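Local coordinates for glucan-binding protein C, GbpC (Streptococcus mutans UA159, PDB 5UQZ) that binds glucan at the streptococcal cell surface and probably mediates both sucrose-dependent and sucrose-independent adherence, carrying a calcium ion in its beta-supersandwich domain, at residues 123-128 with 165-170; 161-166 with 182-187; 218-223 with 329-334; 297-302 with 336-341. One frame throughout, in Å; residues are numbered along the deposited sequence. Where two conformers were deposited one is given.

Contact 1: 123-128 with 165-170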
loop_
_atom_site.group_PDB
_atom_site.type_symbol
_atom_site.label_atom_id
_atom_site.label_comp_id
_atom_site.label_asym_id
_atom_site.label_seq_id
_atom_site.Cartn_x
_atom_site.Cartn_y
_atom_site.Cartn_z
ATOM N N TRP A 123 11.938 -8.338 13.340
ATOM C CA TRP A 123 10.674 -9.072 13.456
ATOM C C TRP A 123 10.322 -9.255 14.924
ATOM O O TRP A 123 11.197 -9.621 15.730
ATOM C CB TRP A 123 10.833 -10.458 12.824
ATOM C CG TRP A 123 10.840 -10.515 11.341
ATOM C CD1 TRP A 123 11.929 -10.306 10.505
ATOM C CD2 TRP A 123 9.751 -10.872 10.484
ATOM N NE1 TRP A 123 11.560 -10.512 9.191
ATOM C CE2 TRP A 123 10.233 -10.864 9.152
ATOM C CE3 TRP A 123 8.418 -11.196 10.720
ATOM C CZ2 TRP A 123 9.418 -11.183 8.081
ATOM C CZ3 TRP A 123 7.610 -11.501 9.665
ATOM C CH2 TRP A 123 8.107 -11.484 8.357
ATOM N N PHE A 124 9.044 -9.086 15.245
ATOM C CA PHE A 124 8.595 -9.270 16.614
ATOM C C PHE A 124 7.093 -9.471 16.625
ATOM O O PHE A 124 6.404 -9.181 15.644
ATOM C CB PHE A 124 8.983 -8.094 17.544
ATOM C CG PHE A 124 8.635 -6.733 17.012
ATOM C CD1 PHE A 124 7.364 -6.204 17.157
ATOM C CD2 PHE A 124 9.610 -5.980 16.371
ATOM C CE1 PHE A 124 7.080 -4.905 16.668
ATOM C CE2 PHE A 124 9.326 -4.716 15.889
ATOM C CZ PHE A 124 8.052 -4.194 16.053
ATOM N N LYS A 125 6.587 -9.969 17.748
ATOM C CA LYS A 125 5.155 -10.049 17.979
ATOM C C LYS A 125 4.740 -8.847 18.807
ATOM O O LYS A 125 5.369 -8.539 19.814
ATOM C CB LYS A 125 4.888 -11.336 18.774
ATOM C CG LYS A 125 3.468 -11.752 18.965
ATOM C CD LYS A 125 3.293 -12.718 20.145
ATOM C CE LYS A 125 4.123 -13.936 19.969
ATOM N NZ LYS A 125 3.716 -15.006 20.952
ATOM N N MET A 126 3.707 -8.161 18.362
ATOM C CA MET A 126 3.096 -7.127 19.183
ATOM C C MET A 126 1.974 -7.718 20.016
ATOM O O MET A 126 1.369 -8.735 19.655
ATOM C CB MET A 126 2.515 -6.020 18.305
ATOM C CG MET A 126 3.575 -5.126 17.662
ATOM S SD MET A 126 2.915 -3.804 16.664
ATOM C CE MET A 126 2.510 -2.595 17.904
ATOM N N LYS A 127 1.723 -7.089 21.169
ATOM C CA LYS A 127 0.708 -7.515 22.119
ATOM C C LYS A 127 -0.323 -6.398 22.240
ATOM O O LYS A 127 0.039 -5.211 22.385
ATOM C CB LYS A 127 1.425 -7.746 23.467
ATOM C CG LYS A 127 0.467 -8.104 24.590
ATOM C CD LYS A 127 1.239 -8.542 25.836
ATOM C CE LYS A 127 0.280 -8.780 26.990
ATOM N NZ LYS A 127 0.992 -9.150 28.237
ATOM N N VAL A 128 -1.594 -6.769 22.191
ATOM C CA VAL A 128 -2.657 -5.770 22.257
ATOM C C VAL A 128 -2.469 -4.887 23.486
ATOM O O VAL A 128 -2.268 -5.389 24.606
ATOM C CB VAL A 128 -4.029 -6.455 22.281
ATOM C CG1 VAL A 128 -5.119 -5.472 22.744
ATOM C CG2 VAL A 128 -4.371 -7.008 20.902
ATOM N N GLU A 165 -5.206 -14.575 20.427
ATOM C CA GLU A 165 -4.079 -14.471 21.342
ATOM C C GLU A 165 -3.701 -13.023 21.626
ATOM O O GLU A 165 -2.698 -12.782 22.318
ATOM C CB GLU A 165 -2.862 -15.220 20.771
ATOM C CG GLU A 165 -3.126 -16.676 20.378
ATOM C CD GLU A 165 -1.985 -17.277 19.561
ATOM O OE1 GLU A 165 -0.805 -17.012 19.878
ATOM O OE2 GLU A 165 -2.274 -18.004 18.595
ATOM N N GLY A 166 -4.458 -12.054 21.110
ATOM C CA GLY A 166 -4.119 -10.647 21.357
ATOM C C GLY A 166 -2.758 -10.274 20.816
ATOM O O GLY A 166 -2.032 -9.505 21.453
ATOM N N SER A 167 -2.396 -10.815 19.642
ATOM C CA SER A 167 -1.039 -10.638 19.141
ATOM C C SER A 167 -1.067 -10.521 17.628
ATOM O O SER A 167 -2.056 -10.875 16.956
ATOM C CB SER A 167 -0.168 -11.846 19.523
ATOM O OG SER A 167 -0.590 -12.995 18.776
ATOM N N ALA A 168 0.032 -9.998 17.089
ATOM C CA ALA A 168 0.201 -10.011 15.646
ATOM C C ALA A 168 1.705 -10.027 15.388
ATOM O O ALA A 168 2.491 -9.514 16.189
ATOM C CB ALA A 168 -0.432 -8.758 15.010
ATOM N N LEU A 169 2.094 -10.655 14.277
ATOM C CA LEU A 169 3.483 -10.702 13.879
ATOM C C LEU A 169 3.811 -9.478 13.019
ATOM O O LEU A 169 3.059 -9.148 12.085
ATOM C CB LEU A 169 3.744 -11.991 13.123
ATOM C CG LEU A 169 5.220 -12.274 12.771
ATOM C CD1 LEU A 169 6.056 -12.443 14.047
ATOM C CD2 LEU A 169 5.306 -13.498 11.868
ATOM N N VAL A 170 4.980 -8.881 13.250
ATOM C CA VAL A 170 5.388 -7.638 12.605
ATOM C C VAL A 170 6.763 -7.801 11.999
ATOM O O VAL A 170 7.698 -8.282 12.666
ATOM C CB VAL A 170 5.413 -6.462 13.603
ATOM C CG1 VAL A 170 5.999 -5.204 12.960
ATOM C CG2 VAL A 170 4.000 -6.200 14.092
HETATM O O HOH W 1 0.908 -15.027 21.879
#
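Phe124 and Val170 form an antiparallel hydrogen-bonded pair: Phe124 N donates to Val170 O at 3.0 Å, and Val170 N donates back to Phe124 O at 2.8 Å. Met126 and Ala168 repeat the pattern, the bond from Ala168 N to Met126 O being the longer at 3.2 Å. Beyond the last strand pair Val128 N still reaches Gly166 O, and Gly166, at positive phi, ends the turn that leads into strand 167-172. The strands run at 156° to each other. They are the first two of a four-stranded antiparallel sheet in the beta-supersandwich; strand 122-127 is the outermost of the four, and its far edge is bonded to Gln81 and Leu83.

Apolar packing differs on the two faces. On one, Val170 is divided between two neighbours: CG2 lies 3.7 Å from Met126 SD, while CB makes an off-centre CH-pi contact with the Phe124 ring and CG1 packs beside CZ. Phe124 CG stands between its own backbone N and carbonyl carbon (chi1 50°), which lays the ring alongside Val170. Leu158 of strand 151-160 packs on Met126 and Ala168.

On the other face Leu169 CG meets the Trp123 indole at its edge, in the ring plane, with CD2 3.8 Å from CZ3. Lys125 runs its CD past Ser167 CB, and its ammonium makes a cation-pi contact with Phe110.

Contact 2: 161-166 with 182-187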
loop_
_atom_site.group_PDB
_atom_site.type_symbol
_atom_site.label_atom_id
_atom_site.label_comp_id
_atom_site.label_asym_id
_atom_site.label_seq_id
_atom_site.Cartn_x
_atom_site.Cartn_y
_atom_site.Cartn_z
ATOM N N SER A 161 -6.568 -7.801 17.319
ATOM C CA SER A 161 -6.043 -8.740 16.326
ATOM C C SER A 161 -7.184 -9.594 15.772
ATOM O O SER A 161 -8.278 -9.678 16.361
ATOM C CB SER A 161 -5.010 -9.661 16.988
ATOM O OG SER A 161 -4.507 -10.542 16.026
ATOM N N THR A 162 -6.902 -10.267 14.648
ATOM C CA THR A 162 -7.775 -11.286 14.101
ATOM C C THR A 162 -7.551 -12.668 14.728
ATOM O O THR A 162 -8.337 -13.582 14.437
ATOM C CB THR A 162 -7.630 -11.351 12.579
ATOM O OG1 THR A 162 -6.238 -11.510 12.292
ATOM C CG2 THR A 162 -8.092 -10.064 11.930
ATOM N N ASN A 163 -6.488 -12.839 15.531
ATOM C CA ASN A 163 -6.312 -14.116 16.195
ATOM C C ASN A 163 -6.935 -14.072 17.590
ATOM O O ASN A 163 -7.557 -13.079 17.988
ATOM C CB ASN A 163 -4.844 -14.573 16.143
ATOM C CG ASN A 163 -3.895 -13.800 17.073
ATOM O OD1 ASN A 163 -4.327 -13.137 18.041
ATOM N ND2 ASN A 163 -2.613 -13.891 16.792
ATOM N N ASN A 164 -6.826 -15.183 18.318
ATOM C CA ASN A 164 -7.405 -15.280 19.655
ATOM C C ASN A 164 -6.342 -15.182 20.743
ATOM O O ASN A 164 -6.551 -15.631 21.865
ATOM C CB ASN A 164 -8.266 -16.534 19.803
ATOM C CG ASN A 164 -9.591 -16.391 19.073
ATOM O OD1 ASN A 164 -10.152 -15.308 19.052
ATOM N ND2 ASN A 164 -10.108 -17.482 18.531
ATOM N N GLU A 165 -5.206 -14.575 20.427
ATOM C CA GLU A 165 -4.079 -14.471 21.342
ATOM C C GLU A 165 -3.701 -13.023 21.626
ATOM O O GLU A 165 -2.698 -12.782 22.318
ATOM C CB GLU A 165 -2.862 -15.220 20.771
ATOM C CG GLU A 165 -3.126 -16.676 20.378
ATOM C CD GLU A 165 -1.985 -17.277 19.561
ATOM O OE1 GLU A 165 -0.805 -17.012 19.878
ATOM O OE2 GLU A 165 -2.274 -18.004 18.595
ATOM N N GLY A 166 -4.458 -12.054 21.110
ATOM C CA GLY A 166 -4.119 -10.647 21.357
ATOM C C GLY A 166 -2.758 -10.274 20.816
ATOM O O GLY A 166 -2.032 -9.505 21.453
ATOM N N ILE A 182 2.323 -6.216 8.917
ATOM C CA ILE A 182 1.740 -6.871 10.096
ATOM C C ILE A 182 0.702 -7.893 9.668
ATOM O O ILE A 182 0.001 -7.714 8.656
ATOM C CB ILE A 182 1.196 -5.798 11.067
ATOM C CG1 ILE A 182 0.690 -6.398 12.359
ATOM C CG2 ILE A 182 0.108 -4.928 10.437
ATOM C CD1 ILE A 182 0.428 -5.382 13.468
ATOM N N GLY A 183 0.602 -8.984 10.431
ATOM C CA GLY A 183 -0.423 -9.962 10.116
ATOM C C GLY A 183 -0.636 -10.935 11.256
ATOM O O GLY A 183 0.147 -11.004 12.202
ATOM N N ALA A 184 -1.701 -11.731 11.124
ATOM C CA ALA A 184 -2.037 -12.748 12.117
ATOM C C ALA A 184 -2.986 -13.735 11.478
ATOM O O ALA A 184 -3.630 -13.443 10.482
ATOM C CB ALA A 184 -2.713 -12.104 13.315
ATOM N N GLN A 185 -3.117 -14.912 12.114
ATOM C CA GLN A 185 -4.195 -15.815 11.705
ATOM C C GLN A 185 -5.541 -15.115 11.870
ATOM O O GLN A 185 -5.701 -14.245 12.747
ATOM C CB GLN A 185 -4.149 -17.090 12.564
ATOM C CG GLN A 185 -5.262 -18.115 12.269
ATOM C CD GLN A 185 -5.248 -18.612 10.804
ATOM O OE1 GLN A 185 -5.641 -17.893 9.869
ATOM N NE2 GLN A 185 -4.891 -19.888 10.610
ATOM N N THR A 186 -6.521 -15.503 11.032
ATOM C CA THR A 186 -7.913 -15.109 11.245
ATOM C C THR A 186 -8.574 -16.288 11.943
ATOM O O THR A 186 -8.945 -17.286 11.307
ATOM C CB THR A 186 -8.600 -14.798 9.918
ATOM O OG1 THR A 186 -7.816 -13.824 9.207
ATOM C CG2 THR A 186 -9.997 -14.216 10.143
ATOM N N SER A 187 -8.662 -16.203 13.267
ATOM C CA SER A 187 -9.027 -17.373 14.051
ATOM C C SER A 187 -10.521 -17.665 14.036
ATOM O O SER A 187 -10.900 -18.813 14.281
ATOM C CB SER A 187 -8.583 -17.179 15.498
ATOM O OG SER A 187 -7.177 -17.054 15.569
#
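Ala184 comes first, at the end of strand 180-184, turning its methyl toward the loop 161-166: CB lies 3.6 Å from Ser161 OG and slightly farther from Thr162 OG1. Gln185 offers its carbonyl to the Thr162 hydroxyl, and OG1 donates to Gln185 O at 2.8 Å from above the carbonyl plane. Thr162 OG1 stands between its backbone N and carbonyl carbon (chi1 53°), which aims it at this oxygen. The side chain of Gln185 folds back, and OE1 accepts from Thr186 N in its carbonyl plane.

The loop receiving these groups joins strands 151-160 and 167-172 and holds two overlapping side-chain turns. Ser161 OG accepts from Asn163 N in an ST turn and is also hydrogen-bonded to Ser167 O; Asn163 OD1 accepts from Glu165 N in an Asx turn.

Thr186 CB leads away from the loop and OG1 bonds Leu323 O, but CA makes a CH...O contact with Thr162 O. Ser187 N closes on that same oxygen in a nearly straight bond of 2.9 Å (171° at the hydrogen). The Ser187 side chain lies against the loop: OG comes within 3.1 Å of Asn163 CA, and CB touches Asn164 ND2, itself bonded to Asn188 OD1.

Contact 3: 218-223 with 329-334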
loop_
_atom_site.group_PDB
_atom_site.type_symbol
_atom_site.label_atom_id
_atom_site.label_comp_id
_atom_site.label_asym_id
_atom_site.label_seq_id
_atom_site.Cartn_x
_atom_site.Cartn_y
_atom_site.Cartn_z
ATOM N N ALA A 218 2.743 18.976 5.805
ATOM C CA ALA A 218 3.155 17.574 5.747
ATOM C C ALA A 218 2.046 16.788 5.073
ATOM O O ALA A 218 1.094 16.346 5.721
ATOM C CB ALA A 218 3.486 17.020 7.136
ATOM N N ILE A 219 2.166 16.560 3.765
ATOM C CA ILE A 219 1.168 15.780 3.048
ATOM C C ILE A 219 1.699 14.357 2.971
ATOM O O ILE A 219 2.800 14.120 2.452
ATOM C CB ILE A 219 0.850 16.348 1.656
ATOM C CG1 ILE A 219 0.620 17.876 1.693
ATOM C CG2 ILE A 219 -0.400 15.619 1.096
ATOM C CD1 ILE A 219 -0.419 18.351 2.672
ATOM N N MET A 220 0.953 13.407 3.509
ATOM C CA MET A 220 1.429 12.038 3.613
ATOM C C MET A 220 0.486 11.085 2.894
ATOM O O MET A 220 -0.733 11.278 2.835
ATOM C CB MET A 220 1.591 11.657 5.070
ATOM C CG MET A 220 2.651 12.547 5.713
ATOM S SD MET A 220 3.250 11.997 7.292
ATOM C CE MET A 220 4.221 10.596 6.738
ATOM N N SER A 221 1.059 10.023 2.383
ATOM C CA SER A 221 0.323 9.051 1.596
ATOM C C SER A 221 -0.434 8.086 2.493
ATOM O O SER A 221 0.042 7.687 3.558
ATOM C CB SER A 221 1.307 8.272 0.733
ATOM O OG SER A 221 2.229 7.563 1.541
ATOM N N LEU A 222 -1.602 7.660 2.021
ATOM C CA LEU A 222 -2.352 6.545 2.591
ATOM C C LEU A 222 -2.753 5.689 1.387
ATOM O O LEU A 222 -3.931 5.558 1.001
ATOM C CB LEU A 222 -3.572 7.058 3.379
ATOM C CG LEU A 222 -3.162 7.926 4.587
ATOM C CD1 LEU A 222 -4.338 8.652 5.185
ATOM C CD2 LEU A 222 -2.403 7.130 5.663
ATOM N N SER A 223 -1.745 5.089 0.771
ATOM C CA SER A 223 -1.940 4.319 -0.441
ATOM C C SER A 223 -2.345 2.883 -0.128
ATOM O O SER A 223 -2.326 2.427 1.018
ATOM C CB SER A 223 -0.645 4.311 -1.239
ATOM O OG SER A 223 -0.260 5.641 -1.580
ATOM N N PHE A 329 1.381 -1.629 5.689
ATOM C CA PHE A 329 0.941 -0.247 5.799
ATOM C C PHE A 329 2.172 0.623 5.799
ATOM O O PHE A 329 3.005 0.513 6.701
ATOM C CB PHE A 329 0.158 -0.019 7.103
ATOM C CG PHE A 329 -0.322 1.385 7.216
ATOM C CD1 PHE A 329 -1.483 1.778 6.578
ATOM C CD2 PHE A 329 0.429 2.337 7.890
ATOM C CE1 PHE A 329 -1.884 3.123 6.615
ATOM C CE2 PHE A 329 0.014 3.656 7.931
ATOM C CZ PHE A 329 -1.140 4.051 7.298
ATOM N N ALA A 330 2.250 1.523 4.836
ATOM C CA ALA A 330 3.328 2.478 4.771
ATOM C C ALA A 330 2.730 3.867 4.666
ATOM O O ALA A 330 1.652 4.052 4.076
ATOM C CB ALA A 330 4.299 2.217 3.622
ATOM N N THR A 331 3.396 4.837 5.263
ATOM C CA THR A 331 3.021 6.226 4.984
ATOM C C THR A 331 4.297 7.039 4.874
ATOM O O THR A 331 5.263 6.831 5.604
ATOM C CB THR A 331 2.039 6.785 6.077
ATOM O OG1 THR A 331 1.696 8.143 5.725
ATOM C CG2 THR A 331 2.696 6.802 7.444
ATOM N N ASN A 332 4.312 7.958 3.939
ATOM C CA ASN A 332 5.513 8.698 3.552
ATOM C C ASN A 332 5.016 9.883 2.717
ATOM O O ASN A 332 3.812 10.102 2.596
ATOM C CB ASN A 332 6.481 7.762 2.842
ATOM C CG ASN A 332 5.796 7.009 1.775
ATOM O OD1 ASN A 332 5.107 7.614 0.905
ATOM N ND2 ASN A 332 5.871 5.693 1.844
ATOM N N SER A 333 5.925 10.633 2.119
ATOM C CA SER A 333 5.510 11.808 1.349
ATOM C C SER A 333 5.156 11.498 -0.081
ATOM O O SER A 333 4.745 12.415 -0.798
ATOM C CB SER A 333 6.587 12.883 1.384
ATOM O OG SER A 333 7.794 12.436 0.789
ATOM N N ALA A 334 5.252 10.234 -0.510
ATOM C CA ALA A 334 5.003 9.897 -1.916
ATOM C C ALA A 334 3.527 9.592 -2.139
ATOM O O ALA A 334 3.080 8.442 -2.232
ATOM C CB ALA A 334 5.888 8.744 -2.321
HETATM O O HOH W 2 1.062 5.047 1.646
HETATM O O HOH W 3 0.315 1.357 2.578
HETATM O O HOH W 4 2.234 5.909 -2.386
HETATM O O HOH W 5 -1.082 3.609 3.708
#
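Ser221 N bonds Asn332 O at 2.8 Å where strand 219-222 meets the irregular segment 329-334, the two running 128° apart end to end; Met220 CA adds a CH...O contact to the same carbonyl. The return link comes from a side chain: Thr331 OG1, anti to its backbone N (chi1 -179°), donates to Ser221 O in the carbonyl plane, also at 2.8 Å. Met220 CB and CE both pack against this hydroxyl oxygen.

Ser221 CB points toward the other segment. OG lies 2.9 Å from Asn332 OD1 and 3.2 Å from Asn332 O, and either oxygen could take its one proton. Asn332 OD1 accepts from Ala334 N, an Asx turn that bends the chain beside Ser221, while ND2 is hydrogen-bonded to Thr177 O.

Strand 219-222 is an outer strand of a small three-stranded sheet, paired with 303-306, and this contact joins its other edge to the chain leaving strand 325-329 of the four-stranded sheet. Next along, Leu222 CD2 comes to the edge of the Phe329 ring, 3.7 Å from CZ, and that ring stacks with Phe314; the Phe329 side chain is about 7 Å from the calcium ion.

Waters bridge Ser221 and Ser223 to the other segment. One joins Ser221 OG, Ser223 N and Ala330 O, and another links Ser223 OG to Ala334 O. Ser224, the next residue, is a calcium ligand.

Contact 4: 297-302 with 336-341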
loop_
_atom_site.group_PDB
_atom_site.type_symbol
_atom_site.label_atom_id
_atom_site.label_comp_id
_atom_site.label_asym_id
_atom_site.label_seq_id
_atom_site.Cartn_x
_atom_site.Cartn_y
_atom_site.Cartn_z
ATOM N N THR A 297 -1.463 3.606 -12.074
ATOM C CA THR A 297 -2.819 3.587 -11.553
ATOM C C THR A 297 -2.868 3.399 -10.024
ATOM O O THR A 297 -3.967 3.210 -9.500
ATOM C CB THR A 297 -3.621 2.482 -12.246
ATOM O OG1 THR A 297 -2.821 1.296 -12.162
ATOM C CG2 THR A 297 -3.925 2.841 -13.723
ATOM N N ALA A 298 -1.736 3.508 -9.316
ATOM C CA ALA A 298 -1.754 3.354 -7.859
ATOM C C ALA A 298 -2.746 4.315 -7.190
ATOM O O ALA A 298 -3.316 3.984 -6.141
ATOM C CB ALA A 298 -0.356 3.535 -7.304
ATOM N N TYR A 299 -2.979 5.493 -7.776
ATOM C CA TYR A 299 -3.901 6.464 -7.196
ATOM C C TYR A 299 -5.269 5.858 -6.951
ATOM O O TYR A 299 -6.000 6.301 -6.060
ATOM C CB TYR A 299 -4.036 7.715 -8.108
ATOM C CG TYR A 299 -4.927 7.466 -9.302
ATOM C CD1 TYR A 299 -4.435 6.911 -10.489
ATOM C CD2 TYR A 299 -6.297 7.715 -9.220
ATOM C CE1 TYR A 299 -5.259 6.631 -11.572
ATOM C CE2 TYR A 299 -7.135 7.432 -10.285
ATOM C CZ TYR A 299 -6.605 6.882 -11.463
ATOM O OH TYR A 299 -7.384 6.580 -12.530
ATOM N N TYR A 300 -5.630 4.835 -7.737
ATOM C CA TYR A 300 -6.985 4.327 -7.655
ATOM C C TYR A 300 -7.286 3.733 -6.288
ATOM O O TYR A 300 -8.457 3.691 -5.888
ATOM C CB TYR A 300 -7.192 3.287 -8.748
ATOM C CG TYR A 300 -8.518 2.607 -8.729
ATOM C CD1 TYR A 300 -9.713 3.307 -9.004
ATOM C CD2 TYR A 300 -8.601 1.239 -8.484
ATOM C CE1 TYR A 300 -10.939 2.661 -8.960
ATOM C CE2 TYR A 300 -9.821 0.585 -8.484
ATOM C CZ TYR A 300 -10.981 1.293 -8.722
ATOM O OH TYR A 300 -12.204 0.632 -8.702
ATOM N N GLY A 301 -6.273 3.219 -5.597
ATOM C CA GLY A 301 -6.474 2.636 -4.288
ATOM C C GLY A 301 -5.979 3.519 -3.159
ATOM O O GLY A 301 -5.782 3.011 -2.047
ATOM N N ALA A 302 -5.818 4.817 -3.395
ATOM C CA ALA A 302 -5.086 5.647 -2.448
ATOM C C ALA A 302 -5.912 6.793 -1.874
ATOM O O ALA A 302 -6.789 7.364 -2.531
ATOM C CB ALA A 302 -3.892 6.286 -3.129
ATOM N N ALA A 336 0.167 9.069 -4.016
ATOM C CA ALA A 336 -0.196 8.477 -5.305
ATOM C C ALA A 336 -1.308 9.324 -5.931
ATOM O O ALA A 336 -2.446 9.330 -5.446
ATOM C CB ALA A 336 -0.691 7.051 -5.062
ATOM N N VAL A 337 -0.976 10.003 -7.024
ATOM C CA VAL A 337 -1.938 10.862 -7.734
ATOM C C VAL A 337 -2.100 10.358 -9.159
ATOM O O VAL A 337 -1.234 9.638 -9.682
ATOM C CB VAL A 337 -1.513 12.347 -7.724
ATOM C CG1 VAL A 337 -1.514 12.873 -6.292
ATOM C CG2 VAL A 337 -0.175 12.512 -8.416
ATOM N N PRO A 338 -3.187 10.719 -9.831
ATOM C CA PRO A 338 -3.313 10.338 -11.251
ATOM C C PRO A 338 -2.202 10.959 -12.085
ATOM O O PRO A 338 -1.799 12.098 -11.856
ATOM C CB PRO A 338 -4.657 10.928 -11.651
ATOM C CG PRO A 338 -5.300 11.433 -10.490
ATOM C CD PRO A 338 -4.352 11.484 -9.336
ATOM N N LYS A 339 -1.769 10.207 -13.100
ATOM C CA LYS A 339 -0.673 10.604 -13.970
ATOM C C LYS A 339 -1.185 10.630 -15.406
ATOM O O LYS A 339 -2.322 10.215 -15.715
ATOM C CB LYS A 339 0.478 9.594 -13.879
ATOM C CG LYS A 339 0.968 9.296 -12.498
ATOM C CD LYS A 339 1.668 10.411 -11.874
ATOM C CE LYS A 339 2.072 10.033 -10.459
ATOM N NZ LYS A 339 2.908 11.117 -9.865
ATOM N N ASP A 340 -0.331 11.115 -16.299
ATOM C CA ASP A 340 -0.710 11.247 -17.691
ATOM C C ASP A 340 -0.784 9.861 -18.323
ATOM O O ASP A 340 0.232 9.156 -18.375
ATOM C CB ASP A 340 0.402 12.069 -18.353
ATOM C CG ASP A 340 0.136 12.363 -19.806
ATOM O OD1 ASP A 340 -0.799 11.824 -20.410
ATOM O OD2 ASP A 340 0.926 13.159 -20.371
ATOM N N PRO A 341 -1.941 9.434 -18.833
ATOM C CA PRO A 341 -2.031 8.109 -19.475
ATOM C C PRO A 341 -1.491 8.075 -20.889
ATOM O O PRO A 341 -1.479 7.004 -21.505
ATOM C CB PRO A 341 -3.530 7.827 -19.476
ATOM C CG PRO A 341 -4.158 9.185 -19.595
ATOM C CD PRO A 341 -3.229 10.148 -18.822
HETATM O O HOH W 6 -0.749 6.954 -9.349
#
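The side chains of Tyr299 and Pro338 cross at about a right angle, the proline ring over one face of the phenol. Pro338 CB stands 4.1 Å from the ring centroid, only 8° off the normal, a CH-pi contact close to centre. Pro338 CA lies over the same face, 3.7 Å from Tyr299 CD1. With Tyr299 CG between its own backbone N and carbonyl carbon (chi1 77°), the ring lies beneath the proline, while CB faces the oncoming chain 3.4 Å from Val337 C.

Tyr299 lies in a stretch of 3-10 helix that includes residues 298-300, ahead of strand 303-306. The partner is extended chain running from the calcium-bearing domain back along helix 3-51, whose Ala41 touches Tyr299 and whose Tyr45 packs on Val337.

Ala336 turns its methyl toward the turn and fits among small neighbours: its CB is 3.8 Å from Ala302 CB and 4.2 Å from Ala298 CB. No direct hydrogen bond crosses; a water bridges instead, accepting from Tyr299 N and donating to Val337 O at 2.7 Å, and it lies at the edge of the Tyr299 ring. Ala336 O, packed against Tyr299 CB, is buried without a hydrogen-bond partner.

In the fold
After the N-terminal helix 3-51 the chain enters the beta domain, where contact 1 closes first, pairing strand 122-127 with 167-172 across the excursion through strands 132-137 and 151-160. Contact 2 opens on the loop just before contact 1 closes, overlapping it, and closes at the end of strand 180-184. The two share Glu165 and Gly166 and touch through neighbouring strands. Contacts 3 and 4 come later and cross: 218-223, 297-302, 329-334 and 336-341 alternate along the chain. They touch where Ser223 packs on Ala302 and Ala336. Contact 3 ties the three-stranded sheet to the exit from the four-stranded one; contact 4 holds the C-terminal tail to the turn before strand 303-306, beside helix 3-51.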